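Local coordinates for protein phosphosugar isomerase (Escherichia coli O6:H1, PDB 5UQI) that binds arabinose-5-phosphate and probably interconverts it with ribulose-5-phosphate, a step thought to serve lipopolysaccharide biosynthesis, at residues I49-S54 / G101-I106. Numbering follows the deposited sequence.
Sequences IGVGKS and GETAEI. With A5P (arabinose-5-phosphate), chain B.
The flat peptide joining G50 to V51 presents one face to I106, whose CD1 methyl sits over it, displaced from the G50 carbonyl carbon away from its oxygen, with CD1 3.7 Å from G50 CA. V51 CG1 meets the same methyl at 4.0 Å, and I49 CG2 reaches I106 CD1 at 4.1 Å, so a single terminal carbon fills the angle between strand and turn. Two bends carry it there: CG1 of I106 lies beside the backbone N (chi1 -56°), and the second torsion folds again (chi2 -64°).

V51 divides its branches between partners. CG1, beside the backbone N (chi1 -61°), also touches E105 CB at 4.0 Å, where the two side chains run nearly perpendicular; CG2, left between the N and the carbonyl carbon, faces T103 CG2 at 3.7 Å. The V51 and T103 side chains run past one another in opposite senses. No hydrogen bond spans the two segments directly; polar contact passes instead through the bound sugar phosphate.

Its phosphate is held from both flanks, by S54 OG 2.6 Å from A5P O1P and by T103 OG1, whose distance to A5P O3P is so short that its exact value is doubtful. T103 OG1 is itself bonded to S98 OG, which thus helps position it, and S98 OG, N99 N and S100 N complete the phosphate site. Across the sugar, S54 N makes a weak bond of 3.4 Å to A5P O3 and K53 N a weak one to the same oxygen, while G52, lacking a side chain, lets the ligand lie close to the turn.

This illustrates a recurrent solution in the SIS domain, a Rossmann-like alpha/beta fold: the turn after strand 46-50 and the serine- and threonine-rich loop following strand 93-97 together line the phosphosugar site.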
# COMPACT_ATOMS: atom_id res chain seq x y z
N ILE A 49 -1.06 -1.03 -7.51
CA ILE A 49 -2.31 -1.53 -8.09
C ILE A 49 -3.22 -1.90 -6.92
O ILE A 49 -2.81 -2.57 -5.94
CB ILE A 49 -2.04 -2.84 -8.94
CG1 ILE A 49 -1.13 -2.48 -10.11
CG2 ILE A 49 -3.39 -3.41 -9.41
CD1 ILE A 49 -0.86 -3.69 -11.06
N GLY A 50 -4.50 -1.50 -7.02
CA GLY A 50 -5.51 -1.82 -5.99
C GLY A 50 -6.88 -1.52 -6.56
O GLY A 50 -7.00 -0.96 -7.66
N VAL A 51 -7.89 -1.96 -5.81
CA VAL A 51 -9.29 -1.58 -6.12
C VAL A 51 -9.99 -1.25 -4.81
O VAL A 51 -9.44 -1.52 -3.72
CB VAL A 51 -10.08 -2.72 -6.83
CG1 VAL A 51 -9.42 -3.09 -8.21
CG2 VAL A 51 -10.31 -3.93 -5.93
N GLY A 52 -11.17 -0.63 -4.89
CA GLY A 52 -11.86 -0.29 -3.61
C GLY A 52 -11.06 0.67 -2.75
O GLY A 52 -10.32 1.48 -3.25
N LYS A 53 -11.25 0.54 -1.43
CA LYS A 53 -10.57 1.50 -0.53
C LYS A 53 -9.06 1.28 -0.55
O LYS A 53 -8.30 2.24 -0.51
CB LYS A 53 -11.07 1.39 0.90
CG LYS A 53 -12.57 1.45 1.06
CD LYS A 53 -13.26 2.66 0.47
CE LYS A 53 -14.77 2.61 0.82
NZ LYS A 53 -15.39 1.50 -0.01
N SER A 54 -8.62 0.02 -0.76
CA SER A 54 -7.18 -0.24 -0.94
C SER A 54 -6.63 0.52 -2.13
O SER A 54 -5.49 1.02 -2.06
CB SER A 54 -6.92 -1.75 -1.25
OG SER A 54 -7.00 -2.42 -0.10
N GLY A 101 -6.04 -10.08 0.37
CA GLY A 101 -5.15 -10.86 -0.51
C GLY A 101 -5.93 -11.89 -1.33
O GLY A 101 -5.33 -12.76 -1.99
N GLU A 102 -7.26 -11.71 -1.38
CA GLU A 102 -8.14 -12.64 -2.11
C GLU A 102 -9.03 -11.93 -3.13
O GLU A 102 -9.83 -12.59 -3.81
CB GLU A 102 -9.01 -13.44 -1.14
CG GLU A 102 -8.22 -14.29 -0.10
CD GLU A 102 -7.36 -15.37 -0.73
OE1 GLU A 102 -7.63 -15.77 -1.89
OE2 GLU A 102 -6.35 -15.79 -0.04
N THR A 103 -8.89 -10.59 -3.25
CA THR A 103 -9.84 -9.84 -4.08
C THR A 103 -9.74 -10.31 -5.50
O THR A 103 -8.67 -10.27 -6.05
CB THR A 103 -9.41 -8.34 -3.99
OG1 THR A 103 -9.38 -8.02 -2.61
CG2 THR A 103 -10.39 -7.42 -4.76
N ALA A 104 -10.87 -10.73 -6.09
CA ALA A 104 -10.86 -11.33 -7.43
C ALA A 104 -10.22 -10.44 -8.47
O ALA A 104 -9.41 -10.86 -9.29
CB ALA A 104 -12.26 -11.71 -7.88
N GLU A 105 -10.55 -9.14 -8.40
CA GLU A 105 -10.00 -8.23 -9.40
C GLU A 105 -8.48 -8.13 -9.35
O GLU A 105 -7.83 -7.93 -10.39
CB GLU A 105 -10.63 -6.81 -9.21
CG GLU A 105 -12.13 -6.76 -9.46
CD GLU A 105 -12.95 -6.95 -8.19
OE1 GLU A 105 -12.49 -7.63 -7.21
OE2 GLU A 105 -14.11 -6.51 -8.19
N ILE A 106 -7.87 -8.25 -8.17
CA ILE A 106 -6.45 -8.13 -8.07
C ILE A 106 -5.80 -9.45 -8.49
O ILE A 106 -4.82 -9.42 -9.19
CB ILE A 106 -6.01 -7.75 -6.63
CG1 ILE A 106 -6.69 -6.45 -6.19
CG2 ILE A 106 -4.50 -7.66 -6.51
CD1 ILE A 106 -6.23 -5.26 -7.07
C1 A5P B . -14.54 -2.69 0.24
O1 A5P B . -14.48 -2.45 1.37
C2 A5P B . -13.49 -2.13 -0.60
O2 A5P B . -13.39 -0.74 -0.57
C3 A5P B . -12.30 -2.88 -0.16
O3 A5P B . -11.13 -2.07 0.02
C4 A5P B . -12.31 -3.74 -1.40
O4 A5P B . -13.34 -4.71 -1.30
C5 A5P B . -10.99 -4.40 -1.65
O5 A5P B . -10.74 -5.28 -0.62
P A5P B . -9.21 -5.71 -0.47
O1P A5P B . -8.42 -4.59 0.22
O2P A5P B . -9.34 -7.02 0.47
O3P A5P B . -8.68 -5.90 -1.80